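Local coordinates for protein histidine acid phosphatase (Bifidobacterium longum subsp. infantis, PDB 6RXD) that probably removes phosphate groups by hydrolysis from inositol polyphosphates such as phytate, and from 2,3-bisphosphoglycerate, as a histidine acid phosphatase of the MINPP subfamily, at residues E352-E356 with K357-Y361; Q418-S422 with T423-Y427. All blocks are in the same frame, centred on the assembly; numbering follows the deposited sequence. Where two conformers were deposited one is given.

Contact 1 of 2, residues E352-E356 with K357-Y361; sequences EDFYE and KGPSY
First torsions near 180° at two residues, Phe354 (chi1 174°) and Ser360 (chi1 -164°), carry a ring and a hydroxyl into the same turn at the C-terminal end of helix 339-357. The segment illustrates how a helix is finished: the chain leaves its axis, and the last carbonyls take partners that a continuing helix would otherwise supply. Lys357 N still gives a helical bond to Asp353 O at 2.8 Å, whereas the next one, Gly358 N to Phe354 O, is already weak. Beyond it the hydroxyl takes over, as Ser360 OG donates to Tyr355 O at 2.6 Å, meeting the carbonyl well off its axis (C=O...donor angle 119°). The same OG lies at the edge of the Tyr355 ring, beside CD1.

The buried Phe354 ring packs against the turn. One face receives the Ser360 backbone, with N 3.6 Å above the ring plane and displaced toward the rim, while Pro359 approaches obliquely, its CD 3.8 Å from Phe354 CE1. Tyr427 stacks on the Phe354 ring and Trp434 meets it edge-to-face. Replacing Phe354 by an alanine would take the ring away, and is likely to leave a gap against Pro359 and Ser360 and to deprive Tyr427 and Trp434 of their aromatic partner.

On the polar flank, Glu352 and Glu356 belong to a zinc site seen in this protein but not occupied here, and Glu228 OE2 stands close to Glu356 OE2. The extended Lys357 chain crosses Asp353 obliquely, its ammonium forming a salt bridge with Glu401. Lys357 NZ stays 4.1 Å from Asp353 OD1, beyond a salt bridge, and two waters span the interval, each donating to Asp353 OD1, at 2.6 and 2.5 Å, and weakly accepting from Lys357 NZ.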
ATOM      1  N   GLU A 352      12.825   0.362   6.672  1.00 12.00           N
ATOM      2  CA  GLU A 352      12.867   1.685   6.065  0.55 14.80           C
ATOM      3  C   GLU A 352      11.483   2.324   6.084  1.00 14.20           C
ATOM      4  O   GLU A 352      11.335   3.499   6.415  1.00 15.38           O
ATOM      5  CB  GLU A 352      13.372   1.595   4.625  0.55 19.78           C
ATOM      6  CG  GLU A 352      13.833   2.912   4.059  0.55 23.90           C
ATOM      7  CD  GLU A 352      15.254   2.841   3.546  0.55 40.65           C
ATOM      8  OE1 GLU A 352      16.183   3.212   4.298  0.55 47.48           O
ATOM      9  OE2 GLU A 352      15.442   2.405   2.392  0.55 42.89           O
ATOM     10  N   ASP A 353      10.473   1.542   5.726  1.00 11.57           N
ATOM     11  CA  ASP A 353       9.102   2.059   5.739  1.00 10.66           C
ATOM     12  C   ASP A 353       8.658   2.376   7.163  1.00  9.65           C
ATOM     13  O   ASP A 353       8.039   3.407   7.417  1.00 12.38           O
ATOM     14  CB  ASP A 353       8.142   1.050   5.113  1.00 11.26           C
ATOM     15  CG  ASP A 353       8.287   0.957   3.607  1.00 21.95           C
ATOM     16  OD1 ASP A 353       8.701   1.950   2.967  1.00 23.29           O
ATOM     17  OD2 ASP A 353       7.975  -0.122   3.069  1.00 20.34           O
ATOM     18  N   PHE A 354       8.972   1.473   8.088  1.00  9.72           N
ATOM     19  CA  PHE A 354       8.595   1.649   9.481  1.00 10.94           C
ATOM     20  C   PHE A 354       9.122   2.965  10.044  1.00 11.28           C
ATOM     21  O   PHE A 354       8.382   3.709  10.693  1.00 11.72           O
ATOM     22  CB  PHE A 354       9.102   0.469  10.335  1.00 12.83           C
ATOM     23  CG  PHE A 354       8.869   0.655  11.799  1.00  9.73           C
ATOM     24  CD1 PHE A 354       7.668   0.260  12.377  1.00 11.07           C
ATOM     25  CD2 PHE A 354       9.842   1.255  12.594  1.00  9.09           C
ATOM     26  CE1 PHE A 354       7.433   0.459  13.727  1.00 10.63           C
ATOM     27  CE2 PHE A 354       9.618   1.457  13.956  1.00 12.92           C
ATOM     28  CZ  PHE A 354       8.412   1.061  14.519  1.00 12.43           C
ATOM     29  N   TYR A 355      10.404   3.237   9.811  1.00 10.71           N
ATOM     30  CA  TYR A 355      11.040   4.429  10.372  1.00  9.87           C
ATOM     31  C   TYR A 355      10.642   5.739   9.702  1.00  9.77           C
ATOM     32  O   TYR A 355      10.602   6.781  10.361  1.00 13.86           O
ATOM     33  CB  TYR A 355      12.573   4.290  10.352  1.00 13.81           C
ATOM     34  CG  TYR A 355      13.130   3.564  11.560  1.00 11.01           C
ATOM     35  CD1 TYR A 355      13.030   4.121  12.831  1.00 13.05           C
ATOM     36  CD2 TYR A 355      13.756   2.332  11.427  1.00 12.03           C
ATOM     37  CE1 TYR A 355      13.540   3.459  13.939  1.00 14.87           C
ATOM     38  CE2 TYR A 355      14.268   1.669  12.521  1.00 11.63           C
ATOM     39  CZ  TYR A 355      14.149   2.232  13.774  1.00 11.24           C
ATOM     40  OH  TYR A 355      14.665   1.581  14.862  1.00 12.81           O
ATOM     41  N   GLU A 356      10.366   5.692   8.402  1.00 11.73           N
ATOM     42  CA  GLU A 356      10.123   6.912   7.644  1.00 12.66           C
ATOM     43  C   GLU A 356       8.642   7.239   7.512  1.00 12.53           C
ATOM     44  O   GLU A 356       8.265   8.400   7.364  1.00 16.68           O
ATOM     45  CB  GLU A 356      10.754   6.800   6.250  1.00 17.71           C
ATOM     46  CG  GLU A 356      12.267   6.678   6.265  1.00 20.21           C
ATOM     47  CD  GLU A 356      12.849   6.377   4.895  1.00 33.70           C
ATOM     48  OE1 GLU A 356      12.162   6.607   3.875  1.00 32.77           O
ATOM     49  OE2 GLU A 356      14.000   5.904   4.838  1.00 33.32           O
ATOM     50  N   LYS A 357       7.799   6.207   7.571  1.00 12.00           N
ATOM     51  CA  LYS A 357       6.378   6.355   7.249  0.97 10.48           C
ATOM     52  C   LYS A 357       5.411   5.755   8.272  1.00 11.75           C
ATOM     53  O   LYS A 357       4.211   6.037   8.227  1.00 12.99           O
ATOM     54  CB  LYS A 357       6.114   5.729   5.869  0.93 10.83           C
ATOM     55  CG  LYS A 357       6.970   6.371   4.770  0.93 17.15           C
ATOM     56  CD  LYS A 357       6.986   5.588   3.460  0.84 19.45           C
ATOM     57  CE  LYS A 357       7.887   6.274   2.432  1.00 25.84           C
ATOM     58  NZ  LYS A 357       7.903   5.559   1.114  0.78 33.11           N
ATOM     59  N   GLY A 358       5.927   4.938   9.179  1.00 12.86           N
ATOM     60  CA  GLY A 358       5.088   4.242  10.137  1.00 12.34           C
ATOM     61  C   GLY A 358       5.236   4.821  11.532  1.00 12.47           C
ATOM     62  O   GLY A 358       5.541   6.003  11.686  1.00 14.56           O
ATOM     63  N   PRO A 359       5.033   3.988  12.561  1.00  9.97           N
ATOM     64  CA  PRO A 359       5.122   4.474  13.946  1.00 10.43           C
ATOM     65  C   PRO A 359       6.509   5.045  14.260  1.00 11.46           C
ATOM     66  O   PRO A 359       6.634   5.981  15.068  1.00 15.20           O
ATOM     67  CB  PRO A 359       4.873   3.212  14.774  1.00 14.34           C
ATOM     68  CG  PRO A 359       4.044   2.341  13.886  1.00 11.51           C
ATOM     69  CD  PRO A 359       4.595   2.579  12.494  1.00 10.35           C
ATOM     70  N   SER A 360       7.535   4.473  13.626  1.00 11.13           N
ATOM     71  CA  SER A 360       8.917   4.931  13.797  1.00 12.64           C
ATOM     72  C   SER A 360       9.314   4.919  15.273  1.00 12.50           C
ATOM     73  O   SER A 360       8.828   4.090  16.043  1.00 12.88           O
ATOM     74  CB  SER A 360       9.102   6.314  13.166  1.00 13.51           C
ATOM     75  OG  SER A 360      10.488   6.623  12.997  1.00 12.43           O
ATOM     76  N   TYR A 361      10.201   5.827  15.668  1.00 12.83           N
ATOM     77  CA  TYR A 361      10.810   5.759  16.997  1.00 13.69           C
ATOM     78  C   TYR A 361      10.031   6.498  18.088  1.00 15.13           C
ATOM     79  O   TYR A 361       9.322   7.467  17.814  1.00 13.63           O
ATOM     80  CB  TYR A 361      12.279   6.235  16.944  1.00 14.43           C
ATOM     81  CG  TYR A 361      12.474   7.733  16.728  1.00 15.81           C
ATOM     82  CD1 TYR A 361      12.533   8.607  17.804  1.00 17.31           C
ATOM     83  CD2 TYR A 361      12.621   8.259  15.452  1.00 16.23           C
ATOM     84  CE1 TYR A 361      12.736   9.967  17.620  1.00 16.55           C
ATOM     85  CE2 TYR A 361      12.809   9.619  15.254  1.00 14.13           C
ATOM     86  CZ  TYR A 361      12.868  10.467  16.342  1.00 18.83           C
ATOM     87  OH  TYR A 361      13.068  11.818  16.153  1.00 20.96           O
TER
HETATM   88  O   HOH W   1      10.236   4.084   2.837  1.00 31.88           O
HETATM   89  O   HOH W   2       8.219   2.328   0.510  1.00 44.40           O

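Contact 2 of 2, residues Q418-S422 with T423-Y427; sequences QAPAS and TTDVY
The carboxylate of Asp425 is the flat group here, and the puckered ring of Pro420 lies against it, the two side chains crossing at about a right angle. Pro420 CG lies over one face of the carboxylate, 3.4 Å from Asp425 OD2. The backbone oxygen of Asp425 comes up against the CB-CG-CD side of the same ring, 3.3 Å from Pro420 CG and almost as near to CB and CD. That carbonyl is buried against the ring and finds no polar partner anywhere in the model.

An ST turn at Ser422 helps reverse the chain, a worked case of a side chain standing in for a backbone acceptor. With Ser422 OG anti to the backbone N (chi1 180°), the hydroxyl swings forward over the residues that follow. Ser422 OG accepts from Asp425 N at 2.9 Å in a nearly straight bond (165°), and from Thr424 N at 3.2 Å. Two N-H groups thus grip one oxygen and fix its rotation. One inverse gamma turn, centred on Ala421, precedes it and a second, at Asp425, overlaps its end, each with a weak bond. At the mouth of the loop, Ala419 CB packs against Tyr427 CB at 4.2 Å, bringing the two ends of the excursion together.

The loop lies between helix 400-410 and helix 436-439 in sequence, yet it rests on other helices. Val426 packs on Ala227, Thr230 and Ile231 of helix 222-232, where Thr423 O also bonds to Thr230 OG1, while Ala419 and Tyr427 settle against helix 339-357.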
ATOM      1  N   GLN A 418       5.985   1.641  18.737  1.00 12.02           N
ATOM      2  CA  GLN A 418       7.134   2.393  18.258  1.00 13.61           C
ATOM      3  C   GLN A 418       8.431   1.721  18.660  1.00 13.25           C
ATOM      4  O   GLN A 418       8.470   0.969  19.625  1.00 14.91           O
ATOM      5  CB  GLN A 418       7.097   3.817  18.801  1.00 11.31           C
ATOM      6  CG  GLN A 418       5.952   4.625  18.192  1.00 14.13           C
ATOM      7  CD  GLN A 418       5.957   6.058  18.666  1.00 17.79           C
ATOM      8  OE1 GLN A 418       5.862   6.332  19.868  1.00 16.86           O
ATOM      9  NE2 GLN A 418       6.103   6.983  17.731  1.00 14.67           N
ATOM     10  N   ALA A 419       9.486   1.980  17.888  1.00 10.89           N
ATOM     11  CA  ALA A 419      10.819   1.472  18.204  1.00 12.18           C
ATOM     12  C   ALA A 419      11.406   2.260  19.355  1.00 16.82           C
ATOM     13  O   ALA A 419      10.935   3.363  19.652  1.00 16.94           O
ATOM     14  CB  ALA A 419      11.719   1.583  16.984  1.00 15.08           C
ATOM     15  N   PRO A 420      12.448   1.709  20.002  1.00 14.82           N
ATOM     16  CA  PRO A 420      13.088   2.454  21.085  1.00 18.76           C
ATOM     17  C   PRO A 420      13.702   3.732  20.543  1.00 17.86           C
ATOM     18  O   PRO A 420      14.010   3.804  19.350  1.00 20.54           O
ATOM     19  CB  PRO A 420      14.203   1.512  21.539  1.00 18.39           C
ATOM     20  CG  PRO A 420      13.682   0.135  21.225  1.00 17.70           C
ATOM     21  CD  PRO A 420      12.972   0.331  19.893  1.00 17.15           C
ATOM     22  N   ALA A 421      13.854   4.734  21.401  1.00 19.64           N
ATOM     23  CA  ALA A 421      14.500   5.973  21.008  1.00 25.03           C
ATOM     24  C   ALA A 421      16.005   5.745  21.007  1.00 25.87           C
ATOM     25  O   ALA A 421      16.702   6.108  21.958  1.00 27.91           O
ATOM     26  CB  ALA A 421      14.127   7.090  21.980  1.00 30.48           C
ATOM     27  N   SER A 422      16.501   5.143  19.931  1.00 18.23           N
ATOM     28  CA  SER A 422      17.869   4.640  19.892  1.00 17.95           C
ATOM     29  C   SER A 422      18.320   4.429  18.457  1.00 19.72           C
ATOM     30  O   SER A 422      17.512   4.078  17.597  1.00 20.51           O
ATOM     31  CB  SER A 422      17.946   3.312  20.651  1.00 20.45           C
ATOM     32  OG  SER A 422      19.260   2.771  20.638  1.00 18.90           O
ATOM     33  N   THR A 423      19.607   4.640  18.192  1.00 20.83           N
ATOM     34  CA  THR A 423      20.158   4.344  16.867  1.00 17.42           C
ATOM     35  C   THR A 423      20.776   2.951  16.800  1.00 17.45           C
ATOM     36  O   THR A 423      21.180   2.495  15.728  1.00 20.57           O
ATOM     37  CB  THR A 423      21.215   5.358  16.446  1.00 19.09           C
ATOM     38  OG1 THR A 423      22.244   5.406  17.444  1.00 21.43           O
ATOM     39  CG2 THR A 423      20.594   6.731  16.286  1.00 21.31           C
ATOM     40  N   THR A 424      20.837   2.271  17.942  1.00 17.45           N
ATOM     41  CA  THR A 424      21.405   0.923  18.011  1.00 17.86           C
ATOM     42  C   THR A 424      20.380  -0.149  18.414  1.00 18.95           C
ATOM     43  O   THR A 424      20.390  -1.259  17.884  1.00 22.10           O
ATOM     44  CB  THR A 424      22.619   0.872  18.955  1.00 26.13           C
ATOM     45  OG1 THR A 424      22.216   1.272  20.263  1.00 23.52           O
ATOM     46  CG2 THR A 424      23.713   1.806  18.468  1.00 26.15           C
ATOM     47  N   ASP A 425      19.503   0.187  19.354  1.00 17.80           N
ATOM     48  CA  ASP A 425      18.411  -0.699  19.765  1.00 19.69           C
ATOM     49  C   ASP A 425      17.239  -0.449  18.816  1.00 16.02           C
ATOM     50  O   ASP A 425      16.285   0.259  19.157  1.00 17.98           O
ATOM     51  CB  ASP A 425      18.019  -0.389  21.223  1.00 22.34           C
ATOM     52  CG  ASP A 425      16.949  -1.324  21.776  1.00 27.69           C
ATOM     53  OD1 ASP A 425      16.612  -2.335  21.128  1.00 27.29           O
ATOM     54  OD2 ASP A 425      16.453  -1.035  22.887  1.00 25.86           O
ATOM     55  N   VAL A 426      17.330  -1.014  17.612  1.00 13.88           N
ATOM     56  CA  VAL A 426      16.425  -0.656  16.519  1.00 11.35           C
ATOM     57  C   VAL A 426      15.262  -1.625  16.345  1.00 13.20           C
ATOM     58  O   VAL A 426      15.228  -2.688  16.959  1.00 16.73           O
ATOM     59  CB  VAL A 426      17.196  -0.599  15.169  1.00 12.36           C
ATOM     60  CG1 VAL A 426      18.322   0.443  15.233  1.00 17.85           C
ATOM     61  CG2 VAL A 426      17.767  -1.983  14.809  1.00 15.53           C
ATOM     62  N   TYR A 427      14.319  -1.217  15.491  1.00 11.32           N
ATOM     63  CA  TYR A 427      13.196  -2.035  15.047  1.00 12.44           C
ATOM     64  C   TYR A 427      13.661  -3.375  14.489  1.00 11.62           C
ATOM     65  O   TYR A 427      14.495  -3.424  13.580  1.00 12.61           O
ATOM     66  CB  TYR A 427      12.447  -1.267  13.953  1.00 15.20           C
ATOM     67  CG  TYR A 427      11.543  -2.123  13.091  1.00 11.36           C
ATOM     68  CD1 TYR A 427      10.256  -2.445  13.506  1.00 12.09           C
ATOM     69  CD2 TYR A 427      11.964  -2.571  11.849  1.00 12.37           C
ATOM     70  CE1 TYR A 427       9.415  -3.232  12.713  1.00 11.40           C
ATOM     71  CE2 TYR A 427      11.145  -3.360  11.055  1.00 13.03           C
ATOM     72  CZ  TYR A 427       9.871  -3.686  11.489  1.00 10.35           C
ATOM     73  OH  TYR A 427       9.065  -4.464  10.671  1.00 12.72           O
TER

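Contact 1 ends helix 339-357 and contact 2 forms a later loop, after helix 400-410; they follow in series along the chain, yet their centres lie about 11 Å apart on the same side of the molecule's centre. Two bonds probably tie them directly: Ser360 O to Ala419 N and Tyr355 OH to Tyr427 N, both at 2.9 Å. Helix 222-232 packs against both, so one helix end, the excursion 418-427 and that helix form a continuous patch within the histidine phosphatase branch 2 range. Glu352 and Glu356 of contact 1, with Glu228 of helix 222-232, form a zinc site that is empty in this model.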